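Local structure of amidohydrolase (Thermotoga maritima, 3OOQ) at residues F[62-67]-F[310-315]; F[122-127]-F[173-178]; F[188-193]-F[215-220]; F[235-240]-F[260-265]; F[268-273]-F[341-346]. The protein belongs to the amidohydrolase family and may act as an allantoinase, although its true substrate remains uncertain. All blocks are in the same frame, centred on the assembly; numbering follows the deposited sequence.

Overall arrangement
All five contacts lie in the part of the chain that carries the TIM-barrel-type amidohydrolase fold. Contacts 1 and 5 are the most central: the first is fully buried, the second partly, and they touch each other where Ala62 and His63 meet Val270. Contacts 2 and 4 are buried farther out, and meet where Ala176 packs on Thr235 and Ile239. Contact 3 lies at the surface, about 19 Å centre to centre from contact 2, with which it shares helix 172-198. Chemistry follows place: contacts 1, 2 and 5 are apolar, contact 4 adds a lysine ammonium at its exposed side, and contact 3 lays a selenomethionine methyl over a guanidinium tied to a glutamate.

Contact 1 (F[62-67]-F[310-315]); sequences AHSHIG and IPLEFA
Ser64, the last residue of strand 54-64 of the TIM-type barrel, just past a corner at 62-63, and Ile66 in the loop that follows receive Leu312, which packs against them from the loop leading to helix 315-321. His63-Ser64-His65 matches the His-X-His motif of amidohydrolases, whose histidines carry metal in many relatives. The intervening serine points toward Leu312. Leu312 does its touching with one branch. Its CD2 lies 3.8 Å from Ile66 CD1 and 4.2 Å from Ile66 CG2, and the two side chains cross at about a right angle. In Ile66, CG1 is anti to the backbone N (chi1 -165°), and the extended arm beyond it carries CD1 to the leucine methyl, while CG2 supplies the second, looser touch. The same CD2 comes within 4.3 Å of Ser64 OG, a plain van der Waals approach. That hydroxyl is engaged within its own turn, accepting a weak but nearly straight bond from Ile66 N. Strand 112-117 and helix 103-108 add to the apolar surroundings: Leu312 rests on Val112, Val115 and Ala107, and Ile66 on Val115 and Ile104. Nearby polar links hold the backbone of both segments, Leu312 N bonding to His307 ND1 and Gly67 N to Asp101 OD2. The loop also meets a second subunit, where Glu313 and Phe314 pack on its Tyr325. Within the loop, Glu313 CG sits over the centre of the Phe314 ring, 3.6 Å above its plane.

Contact 2 (F[122-127]-F[173-178]); sequences ANPVGG and MGTAGV
Pro124, just ahead of strand 125-133, presses its ring against Thr175 and Val178, which lie one turn apart on helix 172-198. The ring uses two carbons. Its CB approaches Val178 CG1 at 3.8 Å, while its CG stands 4.2 Å from both Val178 CG1 and Thr175 CG2. The threonine side chain crosses the ring at about a right angle, and the valine comes in at a slant. Each helix residue reaches the proline through the branch that lies opposite its own backbone N: for Val178 this is CG1 (chi1 166°), for Thr175 the methyl CG2. The threonine is thereby divided by chemistry. With chi1 at -59° its OG1 is set beside the backbone N and bonds back to Thr171 O, just ahead of the helix, leaving the methyl to face the ring. Two further prolines and an isoleucine surround the spot: Pro158 and Pro169 touch both Pro124 and Thr175, and Ile179 covers Pro124 and Val125. The adjoining Asn123 is held by Tyr162 OH, Glu82 O and Thr88 OG1. Elsewhere on the helix, Met173 and Ala176 pack on Asp79 and Asp95 of a third subunit. The contact itself is made by carbon atoms alone. Its hold therefore rests on shape and the exclusion of water, with the threonine hydroxyl bonded back to Thr171 O instead of crossing to Pro124.

Contact 3 (F[188-193]-F[215-220]); sequences NYMKKK and MVLRKK
Met190, modelled as selenomethionine, lays its terminal CE over one face of the Arg218 guanidinium, 3.5 Å above the plane and displaced toward the rim. CE is 3.7 Å from both Arg218 CZ and Arg218 NH2, and it also meets the arginine stem at Arg218 CG, 3.9 Å away. The two side chains slide past each other in opposite directions, the arginine extended from CG to NE. The bend that places the methyl comes at the end of Met190, where chi3 of 72° turns CE away from the line of the chain. Just before this bend the selenium rests 4.1 Å from Leu217 CB and 4.2 Å from Leu217 CD1. Met190 thus bridges an aliphatic neighbour and a cationic one, the latter through the flat face of its guanidinium. The charge of Arg218 is met mainly by Glu214, through a salt bridge from NE to OE2. The other oxygen of Glu214 takes Lys193 NZ, which also pairs with Glu211, so the lysine and arginine gather round a shared carboxylate. Leu217 also packs on Phe183, Val186 and Lys187, earlier residues of helix 172-198. Two residues before Met190, Asn188 ND2 bonds to Thr206 O of a third subunit. Arg218 is the first residue to leave the shorter helix 208-217. The turn is closed by Lys220 N bonding to Met215 O and Lys219 N to Val216 O, with Lys219 at a positive phi of 60°: a Schellman motif, here set beside the long helix 172-198.

Contact 4 (F[235-240]-F[260-265]); sequences TAIRIA and KVLAEK
Ile237 has CG1 beside its backbone N (chi1 -62°) and an extended outer arm (chi2 161°), which carries CD1 to Leu262. The leucine, likewise with CG beside the backbone N, does not point straight at the other helix, but its end comes nearer through CD2. Ile237 CD1 and Leu262 CD2 meet at 3.7 Å, the two side chains lying at a slant to each other. The second branch of the isoleucine, CG2, is approached from the end of helix 259-264 by the extended chain of Lys265. Lys265 NZ comes to 3.9 Å from Ile237 CG2, a van der Waals touch; the ammonium itself forms a salt bridge with Glu241. One isoleucine therefore has an apolar partner at its buried end and a lysine ammonium at the other branch. On the neighbouring flank of helix 230-243, Arg238 folds back so that Thr235 CA lies over one face of its guanidinium, displaced toward the rim, and a weak bond joins Arg238 NH2 to Thr235 OG1. The stronger partner of that NH2 is Asp95 of a third subunit. Ile237 also packs on Leu247 of barrel strand 247-249 and on Ile267, in the loop between helix 259-264 and strand 269-271. Helix 230-243 thus meets helix 172-198 through Ile239 on Ile179, helix 259-264 through Ile237, and the barrel through strand 247-249.

Contact 5 (F[268-273]-F[341-346]); sequences PVVVGP and AKILGL
Ile343, at the end of helix 338-343, straddles Pro268, just before barrel strand 269-271, and Val270 within it with its two branches. The strand runs parallel to 301-303, and backbone bonds from Pro268 and Val270 to Ile249 tie its other edge to strand 247-249, so the helix end leans on the TIM-type barrel. The isoleucine is oriented by a chi1 of -67°, which sets CG1 beside the backbone N and CG2 opposite it. The longer branch passes Pro268 CB, with Ile343 CG1 at 3.9 Å and Ile343 CD1 at 4.0 Å from it. The shorter branch faces the valine more loosely, with Ile343 CG2 4.3 Å from Val270 CG2. Between them, Val269 directs its side chain away, and its carbonyl oxygen comes only loosely near, 4.4 Å from Ile343 CD1. Both Pro268 and Val270 point toward the helix. Val248 of the adjoining strand touches all three side chains, Pro268, Val270 and Ile343, and adds to the apolar patch. At the cis peptide between Gly272 and Pro273, Gly272 O bonds to His251 ND1 and the Pro273 ring packs on His251. Just after Ile343, Leu344 packs on Arg224 and Val131, and the helix closes with a Schellman motif. Gly345, at a phi of 73°, bonds through N to Lys342 O at 2.9 Å, and Leu346 N reaches back to Ala341 O at 2.8 Å.

Contact 1 (F[62-67]-F[310-315])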
# COMPACT_ATOMS: atom_id res chain seq x y z
N ALA F 62 -16.93 -27.39 27.93
CA ALA F 62 -17.81 -26.23 27.91
C ALA F 62 -17.40 -25.09 26.94
O ALA F 62 -18.15 -24.14 26.78
CB ALA F 62 -17.99 -25.70 29.31
N HIS F 63 -16.25 -25.19 26.27
CA HIS F 63 -15.80 -24.11 25.37
C HIS F 63 -14.82 -24.65 24.35
O HIS F 63 -13.68 -24.96 24.68
CB HIS F 63 -15.16 -22.97 26.18
CG HIS F 63 -14.84 -21.75 25.37
ND1 HIS F 63 -13.85 -21.72 24.41
CD2 HIS F 63 -15.40 -20.51 25.36
CE1 HIS F 63 -13.79 -20.52 23.87
NE2 HIS F 63 -14.72 -19.77 24.42
N SER F 64 -15.26 -24.75 23.10
CA SER F 64 -14.46 -25.43 22.09
C SER F 64 -14.59 -24.82 20.70
O SER F 64 -15.63 -24.26 20.34
CB SER F 64 -14.88 -26.90 22.00
OG SER F 64 -13.87 -27.66 21.37
N HIS F 65 -13.55 -24.99 19.90
CA HIS F 65 -13.63 -24.64 18.49
C HIS F 65 -13.48 -25.85 17.56
O HIS F 65 -13.31 -25.70 16.37
CB HIS F 65 -12.66 -23.52 18.15
CG HIS F 65 -12.65 -22.41 19.16
ND1 HIS F 65 -13.72 -21.56 19.34
CD2 HIS F 65 -11.72 -22.05 20.08
CE1 HIS F 65 -13.44 -20.70 20.31
NE2 HIS F 65 -12.24 -20.97 20.77
N ILE F 66 -13.61 -27.06 18.11
CA ILE F 66 -13.58 -28.28 17.29
C ILE F 66 -14.63 -28.17 16.19
O ILE F 66 -15.71 -27.60 16.39
CB ILE F 66 -13.75 -29.58 18.13
CG1 ILE F 66 -13.36 -30.81 17.29
CG2 ILE F 66 -15.20 -29.70 18.70
CD1 ILE F 66 -12.89 -32.01 18.10
N GLY F 67 -14.31 -28.68 15.01
CA GLY F 67 -15.21 -28.59 13.87
C GLY F 67 -15.18 -27.23 13.18
O GLY F 67 -15.48 -27.15 11.99
N ILE F 310 -5.28 -26.80 22.87
CA ILE F 310 -4.95 -28.16 23.30
C ILE F 310 -5.92 -29.09 22.60
O ILE F 310 -7.13 -28.86 22.62
CB ILE F 310 -5.08 -28.36 24.84
CG1 ILE F 310 -4.19 -27.35 25.59
CG2 ILE F 310 -4.76 -29.81 25.26
CD1 ILE F 310 -4.63 -27.13 27.03
N PRO F 311 -5.41 -30.15 21.94
CA PRO F 311 -6.37 -31.00 21.24
C PRO F 311 -7.35 -31.62 22.24
O PRO F 311 -6.95 -32.03 23.32
CB PRO F 311 -5.50 -32.06 20.58
CG PRO F 311 -4.15 -31.43 20.45
CD PRO F 311 -4.01 -30.50 21.64
N LEU F 312 -8.61 -31.69 21.85
CA LEU F 312 -9.66 -32.21 22.67
C LEU F 312 -9.37 -33.65 23.08
O LEU F 312 -9.66 -34.05 24.21
CB LEU F 312 -10.99 -32.09 21.93
CG LEU F 312 -12.28 -32.17 22.73
CD1 LEU F 312 -12.28 -31.21 23.92
CD2 LEU F 312 -13.44 -31.88 21.81
N GLU F 313 -8.76 -34.41 22.16
CA GLU F 313 -8.37 -35.79 22.43
C GLU F 313 -7.56 -35.91 23.71
O GLU F 313 -7.51 -36.99 24.31
CB GLU F 313 -7.58 -36.40 21.26
CG GLU F 313 -6.27 -35.69 20.91
CD GLU F 313 -5.65 -36.21 19.61
OE1 GLU F 313 -5.67 -37.46 19.41
OE2 GLU F 313 -5.14 -35.37 18.80
N PHE F 314 -6.95 -34.80 24.12
CA PHE F 314 -6.06 -34.81 25.29
C PHE F 314 -6.66 -34.17 26.56
O PHE F 314 -5.93 -33.85 27.50
CB PHE F 314 -4.71 -34.17 24.94
CG PHE F 314 -3.95 -34.91 23.85
CD1 PHE F 314 -3.79 -36.29 23.89
CD2 PHE F 314 -3.38 -34.20 22.78
CE1 PHE F 314 -3.08 -36.97 22.88
CE2 PHE F 314 -2.67 -34.87 21.76
CZ PHE F 314 -2.52 -36.25 21.81
N ALA F 315 -7.98 -34.02 26.58
CA ALA F 315 -8.67 -33.48 27.76
C ALA F 315 -8.25 -34.19 29.06
O ALA F 315 -8.03 -33.52 30.09
CB ALA F 315 -10.18 -33.55 27.57

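Contact 2 (F[122-127]-F[173-178])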
# COMPACT_ATOMS: atom_id res chain seq x y z
N ALA F 122 -11.69 -12.93 18.72
CA ALA F 122 -11.32 -11.78 17.89
C ALA F 122 -12.23 -10.59 18.14
O ALA F 122 -11.76 -9.44 18.15
CB ALA F 122 -11.35 -12.17 16.41
N ASN F 123 -13.53 -10.85 18.31
CA ASN F 123 -14.51 -9.77 18.36
C ASN F 123 -15.01 -9.44 19.76
O ASN F 123 -15.28 -10.36 20.52
CB ASN F 123 -15.74 -10.10 17.52
CG ASN F 123 -15.42 -10.24 16.05
OD1 ASN F 123 -14.32 -9.91 15.61
ND2 ASN F 123 -16.38 -10.73 15.28
N PRO F 124 -15.16 -8.13 20.06
CA PRO F 124 -15.86 -7.74 21.29
C PRO F 124 -17.17 -8.54 21.44
O PRO F 124 -17.42 -9.06 22.53
CB PRO F 124 -16.10 -6.24 21.09
CG PRO F 124 -14.83 -5.78 20.34
CD PRO F 124 -14.52 -6.97 19.40
N VAL F 125 -17.95 -8.64 20.36
CA VAL F 125 -19.15 -9.50 20.31
C VAL F 125 -18.99 -10.44 19.13
O VAL F 125 -19.09 -10.02 17.98
CB VAL F 125 -20.47 -8.69 20.20
CG1 VAL F 125 -21.69 -9.62 20.34
CG2 VAL F 125 -20.55 -7.58 21.27
N GLY F 126 -18.75 -11.72 19.41
CA GLY F 126 -18.32 -12.67 18.38
C GLY F 126 -19.38 -13.54 17.68
O GLY F 126 -19.18 -13.93 16.53
N GLY F 127 -20.48 -13.85 18.36
CA GLY F 127 -21.50 -14.73 17.79
C GLY F 127 -22.01 -15.79 18.76
O GLY F 127 -21.65 -15.79 19.93
N MSE F 173 -10.57 0.42 26.78
CA MSE F 173 -11.65 1.40 26.93
C MSE F 173 -12.64 1.26 25.78
O MSE F 173 -13.86 1.31 25.98
CB MSE F 173 -11.13 2.85 26.91
CG MSE F 173 -9.96 3.17 27.84
SE MSE F 173 -9.73 5.11 27.87
CE MSE F 173 -9.02 5.31 26.02
N GLY F 174 -12.09 1.12 24.57
CA GLY F 174 -12.87 0.97 23.35
C GLY F 174 -13.64 -0.34 23.27
O GLY F 174 -14.77 -0.34 22.83
N THR F 175 -13.02 -1.45 23.68
CA THR F 175 -13.72 -2.76 23.70
C THR F 175 -14.99 -2.74 24.56
O THR F 175 -16.06 -3.18 24.14
CB THR F 175 -12.77 -3.85 24.20
OG1 THR F 175 -11.64 -3.89 23.33
CG2 THR F 175 -13.44 -5.24 24.26
N ALA F 176 -14.86 -2.23 25.78
CA ALA F 176 -15.99 -2.02 26.67
C ALA F 176 -17.01 -1.05 26.06
O ALA F 176 -18.22 -1.27 26.15
CB ALA F 176 -15.48 -1.50 28.05
N GLY F 177 -16.54 0.05 25.47
CA GLY F 177 -17.45 0.96 24.79
C GLY F 177 -18.27 0.30 23.70
O GLY F 177 -19.48 0.55 23.57
N VAL F 178 -17.63 -0.56 22.91
CA VAL F 178 -18.31 -1.26 21.80
C VAL F 178 -19.44 -2.17 22.34
O VAL F 178 -20.54 -2.20 21.80
CB VAL F 178 -17.30 -2.07 20.95
CG1 VAL F 178 -18.00 -3.07 20.03
CG2 VAL F 178 -16.43 -1.12 20.12

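Contact 3 (F[188-193]-F[215-220])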
# COMPACT_ATOMS: atom_id res chain seq x y z
N ASN F 188 -32.90 -0.02 23.10
CA ASN F 188 -33.75 0.82 22.22
C ASN F 188 -34.70 -0.04 21.39
O ASN F 188 -35.87 0.27 21.25
CB ASN F 188 -32.93 1.70 21.28
CG ASN F 188 -32.15 2.76 22.01
OD1 ASN F 188 -32.48 3.16 23.13
ND2 ASN F 188 -31.09 3.25 21.38
N TYR F 189 -34.15 -1.11 20.83
CA TYR F 189 -34.86 -2.05 19.97
C TYR F 189 -36.05 -2.70 20.68
O TYR F 189 -37.13 -2.81 20.11
CB TYR F 189 -33.87 -3.12 19.57
CG TYR F 189 -34.37 -4.24 18.69
CD1 TYR F 189 -34.60 -5.51 19.23
CD2 TYR F 189 -34.55 -4.05 17.32
CE1 TYR F 189 -35.03 -6.58 18.40
CE2 TYR F 189 -34.97 -5.10 16.50
CZ TYR F 189 -35.20 -6.35 17.03
OH TYR F 189 -35.60 -7.37 16.18
N MSE F 190 -35.83 -3.14 21.91
CA MSE F 190 -36.89 -3.66 22.75
C MSE F 190 -37.98 -2.63 23.02
O MSE F 190 -39.16 -2.95 22.93
CB MSE F 190 -36.31 -4.22 24.05
CG MSE F 190 -35.42 -5.45 23.81
SE MSE F 190 -34.50 -6.08 25.41
CE MSE F 190 -36.04 -6.85 26.37
N LYS F 191 -37.58 -1.40 23.32
CA LYS F 191 -38.56 -0.34 23.58
C LYS F 191 -39.37 -0.02 22.33
O LYS F 191 -40.56 0.25 22.43
CB LYS F 191 -37.89 0.91 24.14
CG LYS F 191 -37.20 0.68 25.47
CD LYS F 191 -36.39 1.86 25.93
CE LYS F 191 -35.64 1.50 27.19
NZ LYS F 191 -34.71 2.59 27.58
N LYS F 192 -38.73 -0.07 21.17
CA LYS F 192 -39.46 0.10 19.91
C LYS F 192 -40.50 -1.00 19.71
O LYS F 192 -41.62 -0.73 19.28
CB LYS F 192 -38.51 0.17 18.71
CG LYS F 192 -37.73 1.47 18.61
CD LYS F 192 -36.76 1.41 17.44
CE LYS F 192 -35.73 2.53 17.50
NZ LYS F 192 -34.52 2.16 16.68
N LYS F 193 -40.12 -2.24 20.04
CA LYS F 193 -41.03 -3.38 19.95
C LYS F 193 -42.21 -3.26 20.90
O LYS F 193 -43.33 -3.62 20.55
CB LYS F 193 -40.30 -4.68 20.28
CG LYS F 193 -39.61 -5.32 19.11
CD LYS F 193 -38.70 -6.39 19.64
CE LYS F 193 -38.62 -7.55 18.72
NZ LYS F 193 -38.21 -8.74 19.49
N MSE F 215 -32.30 -11.73 23.49
CA MSE F 215 -32.26 -13.04 24.16
C MSE F 215 -31.41 -13.00 25.41
O MSE F 215 -31.83 -13.49 26.46
CB MSE F 215 -31.75 -14.13 23.23
CG MSE F 215 -32.77 -14.58 22.22
SE MSE F 215 -32.04 -16.10 21.24
CE MSE F 215 -31.53 -15.22 19.52
N VAL F 216 -30.23 -12.41 25.28
CA VAL F 216 -29.31 -12.20 26.40
C VAL F 216 -29.92 -11.31 27.48
O VAL F 216 -29.88 -11.65 28.65
CB VAL F 216 -27.94 -11.65 25.93
CG1 VAL F 216 -27.03 -11.32 27.15
CG2 VAL F 216 -27.25 -12.65 25.03
N LEU F 217 -30.52 -10.18 27.09
CA LEU F 217 -31.12 -9.28 28.08
C LEU F 217 -32.34 -9.86 28.77
O LEU F 217 -32.62 -9.53 29.93
CB LEU F 217 -31.44 -7.89 27.49
CG LEU F 217 -30.22 -7.06 27.04
CD1 LEU F 217 -30.63 -5.61 26.87
CD2 LEU F 217 -29.07 -7.16 28.05
N ARG F 218 -33.06 -10.74 28.08
CA ARG F 218 -34.20 -11.46 28.68
C ARG F 218 -33.73 -12.70 29.41
O ARG F 218 -34.54 -13.49 29.85
CB ARG F 218 -35.23 -11.84 27.62
CG ARG F 218 -36.05 -10.69 27.09
CD ARG F 218 -37.13 -11.18 26.12
NE ARG F 218 -37.82 -10.05 25.50
CZ ARG F 218 -38.80 -9.35 26.07
NH1 ARG F 218 -39.24 -9.67 27.29
NH2 ARG F 218 -39.34 -8.32 25.43
N LYS F 219 -32.41 -12.87 29.50
CA LYS F 219 -31.80 -14.01 30.21
C LYS F 219 -32.16 -15.39 29.66
O LYS F 219 -32.08 -16.39 30.38
CB LYS F 219 -32.06 -13.95 31.71
CG LYS F 219 -31.50 -12.72 32.38
CD LYS F 219 -31.62 -12.85 33.88
CE LYS F 219 -31.16 -11.63 34.60
NZ LYS F 219 -30.96 -11.91 36.04
N LYS F 220 -32.53 -15.47 28.39
CA LYS F 220 -32.79 -16.77 27.76
C LYS F 220 -31.48 -17.53 27.60
O LYS F 220 -31.46 -18.75 27.71
CB LYS F 220 -33.50 -16.61 26.42
CG LYS F 220 -34.91 -16.04 26.54
CD LYS F 220 -35.47 -15.75 25.15
CE LYS F 220 -36.93 -15.29 25.20
NZ LYS F 220 -37.72 -16.06 26.23

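Contact 4 (F[235-240]-F[260-265])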
# COMPACT_ATOMS: atom_id res chain seq x y z
N THR F 235 -14.44 -6.03 34.50
CA THR F 235 -15.15 -5.21 33.50
C THR F 235 -16.30 -6.00 32.90
O THR F 235 -17.41 -5.49 32.75
CB THR F 235 -14.18 -4.75 32.36
OG1 THR F 235 -13.20 -3.88 32.91
CG2 THR F 235 -14.92 -3.98 31.26
N ALA F 236 -16.03 -7.25 32.52
CA ALA F 236 -17.08 -8.13 32.01
C ALA F 236 -18.26 -8.21 33.00
O ALA F 236 -19.43 -8.07 32.61
CB ALA F 236 -16.51 -9.50 31.72
N ILE F 237 -17.95 -8.38 34.28
CA ILE F 237 -19.00 -8.42 35.33
C ILE F 237 -19.75 -7.07 35.44
O ILE F 237 -20.99 -7.03 35.53
CB ILE F 237 -18.41 -8.87 36.71
CG1 ILE F 237 -17.84 -10.29 36.60
CG2 ILE F 237 -19.47 -8.82 37.84
CD1 ILE F 237 -16.85 -10.63 37.72
N ARG F 238 -19.00 -5.96 35.40
CA ARG F 238 -19.62 -4.63 35.49
C ARG F 238 -20.65 -4.44 34.39
O ARG F 238 -21.74 -3.93 34.64
CB ARG F 238 -18.60 -3.50 35.43
CG ARG F 238 -17.96 -3.17 36.74
CD ARG F 238 -17.30 -1.77 36.73
NE ARG F 238 -16.41 -1.51 35.59
CZ ARG F 238 -15.19 -2.03 35.42
NH1 ARG F 238 -14.68 -2.88 36.31
NH2 ARG F 238 -14.48 -1.69 34.34
N ILE F 239 -20.29 -4.85 33.19
CA ILE F 239 -21.21 -4.71 32.07
C ILE F 239 -22.43 -5.63 32.22
O ILE F 239 -23.56 -5.21 31.96
CB ILE F 239 -20.49 -4.92 30.72
CG1 ILE F 239 -19.59 -3.69 30.46
CG2 ILE F 239 -21.51 -5.11 29.60
CD1 ILE F 239 -18.52 -3.89 29.42
N ALA F 240 -22.20 -6.87 32.61
CA ALA F 240 -23.28 -7.83 32.83
C ALA F 240 -24.28 -7.26 33.84
O ALA F 240 -25.50 -7.34 33.63
CB ALA F 240 -22.74 -9.16 33.30
N LYS F 260 -12.96 -14.59 45.66
CA LYS F 260 -13.99 -14.30 46.67
C LYS F 260 -15.18 -13.62 46.02
O LYS F 260 -16.33 -14.01 46.25
CB LYS F 260 -13.44 -13.45 47.81
CG LYS F 260 -12.88 -14.26 49.01
CD LYS F 260 -11.85 -15.33 48.60
CE LYS F 260 -10.81 -15.56 49.71
NZ LYS F 260 -11.43 -16.12 50.96
N VAL F 261 -14.90 -12.65 45.15
CA VAL F 261 -15.95 -11.95 44.44
C VAL F 261 -16.74 -12.88 43.52
O VAL F 261 -17.96 -12.82 43.50
CB VAL F 261 -15.40 -10.73 43.65
CG1 VAL F 261 -16.53 -9.94 43.03
CG2 VAL F 261 -14.62 -9.84 44.60
N LEU F 262 -16.03 -13.73 42.77
CA LEU F 262 -16.68 -14.66 41.86
C LEU F 262 -17.59 -15.64 42.60
O LEU F 262 -18.72 -15.90 42.17
CB LEU F 262 -15.64 -15.41 41.00
CG LEU F 262 -14.72 -14.52 40.13
CD1 LEU F 262 -13.70 -15.36 39.40
CD2 LEU F 262 -15.49 -13.74 39.13
N ALA F 263 -17.09 -16.17 43.72
CA ALA F 263 -17.86 -17.05 44.60
C ALA F 263 -19.13 -16.37 45.15
O ALA F 263 -20.24 -16.91 45.00
CB ALA F 263 -16.99 -17.57 45.74
N GLU F 264 -18.98 -15.20 45.76
CA GLU F 264 -20.12 -14.46 46.32
C GLU F 264 -21.19 -14.22 45.27
O GLU F 264 -22.38 -14.44 45.52
CB GLU F 264 -19.68 -13.10 46.90
CG GLU F 264 -18.97 -13.15 48.25
CD GLU F 264 -18.25 -11.82 48.59
OE1 GLU F 264 -18.64 -10.75 48.06
OE2 GLU F 264 -17.29 -11.86 49.39
N LYS F 265 -20.77 -13.78 44.09
CA LYS F 265 -21.70 -13.45 43.01
C LYS F 265 -22.16 -14.66 42.20
O LYS F 265 -22.93 -14.51 41.24
CB LYS F 265 -21.09 -12.37 42.08
CG LYS F 265 -20.93 -11.00 42.75
CD LYS F 265 -20.28 -9.99 41.83
CE LYS F 265 -20.28 -8.62 42.48
NZ LYS F 265 -19.99 -7.52 41.50

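Contact 5 (F[268-273]-F[341-346])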
# COMPACT_ATOMS: atom_id res chain seq x y z
N PRO F 268 -19.77 -18.44 37.24
CA PRO F 268 -18.95 -19.60 36.97
C PRO F 268 -17.81 -19.23 36.04
O PRO F 268 -17.87 -18.19 35.34
CB PRO F 268 -19.92 -20.56 36.27
CG PRO F 268 -20.89 -19.64 35.58
CD PRO F 268 -21.04 -18.46 36.48
N VAL F 269 -16.78 -20.08 36.03
CA VAL F 269 -15.59 -19.87 35.24
C VAL F 269 -15.21 -21.17 34.53
O VAL F 269 -15.02 -22.20 35.18
CB VAL F 269 -14.40 -19.43 36.09
CG1 VAL F 269 -13.21 -19.10 35.18
CG2 VAL F 269 -14.76 -18.23 36.95
N VAL F 270 -15.14 -21.11 33.20
CA VAL F 270 -14.58 -22.20 32.41
C VAL F 270 -13.08 -21.94 32.29
O VAL F 270 -12.64 -21.16 31.45
CB VAL F 270 -15.23 -22.31 31.00
CG1 VAL F 270 -14.72 -23.54 30.29
CG2 VAL F 270 -16.76 -22.41 31.12
N VAL F 271 -12.31 -22.60 33.16
CA VAL F 271 -10.85 -22.42 33.20
C VAL F 271 -10.18 -23.21 32.07
O VAL F 271 -10.78 -24.13 31.50
CB VAL F 271 -10.22 -22.78 34.58
CG1 VAL F 271 -10.89 -22.01 35.71
CG2 VAL F 271 -10.32 -24.28 34.87
N GLY F 272 -8.95 -22.83 31.75
CA GLY F 272 -8.23 -23.43 30.63
C GLY F 272 -8.28 -22.52 29.41
O GLY F 272 -9.06 -21.56 29.38
N PRO F 273 -7.43 -22.79 28.41
CA PRO F 273 -6.44 -23.88 28.45
C PRO F 273 -5.34 -23.62 29.50
O PRO F 273 -4.95 -22.47 29.69
CB PRO F 273 -5.86 -23.86 27.04
CG PRO F 273 -5.90 -22.35 26.65
CD PRO F 273 -7.17 -21.84 27.31
N ALA F 341 -21.57 -29.56 32.31
CA ALA F 341 -23.01 -29.78 32.08
C ALA F 341 -23.88 -28.69 32.75
O ALA F 341 -24.82 -28.15 32.14
CB ALA F 341 -23.43 -31.16 32.57
N LYS F 342 -23.56 -28.39 33.99
CA LYS F 342 -24.35 -27.47 34.81
C LYS F 342 -24.19 -26.03 34.26
O LYS F 342 -25.17 -25.32 34.09
CB LYS F 342 -23.94 -27.61 36.29
CG LYS F 342 -24.43 -26.54 37.25
CD LYS F 342 -25.73 -26.94 37.92
CE LYS F 342 -26.26 -25.86 38.87
NZ LYS F 342 -25.75 -26.11 40.25
N ILE F 343 -22.95 -25.64 33.94
CA ILE F 343 -22.68 -24.33 33.33
C ILE F 343 -23.44 -24.15 32.01
O ILE F 343 -23.89 -23.04 31.69
CB ILE F 343 -21.15 -24.10 33.17
CG1 ILE F 343 -20.50 -23.97 34.56
CG2 ILE F 343 -20.87 -22.85 32.30
CD1 ILE F 343 -18.99 -24.11 34.60
N LEU F 344 -23.63 -25.25 31.30
CA LEU F 344 -24.38 -25.24 30.04
C LEU F 344 -25.90 -25.34 30.18
O LEU F 344 -26.61 -25.28 29.18
CB LEU F 344 -23.85 -26.35 29.12
CG LEU F 344 -22.37 -26.27 28.71
CD1 LEU F 344 -21.87 -27.53 27.95
CD2 LEU F 344 -22.11 -25.03 27.88
N GLY F 345 -26.40 -25.48 31.42
CA GLY F 345 -27.83 -25.66 31.67
C GLY F 345 -28.36 -27.03 31.27
O GLY F 345 -29.54 -27.19 30.98
N LEU F 346 -27.49 -28.05 31.32
CA LEU F 346 -27.79 -29.36 30.77
C LEU F 346 -27.46 -30.54 31.70
O LEU F 346 -27.37 -31.69 31.25
CB LEU F 346 -27.04 -29.53 29.42
CG LEU F 346 -27.53 -28.67 28.25
CD1 LEU F 346 -26.53 -28.70 27.10
CD2 LEU F 346 -28.93 -29.08 27.79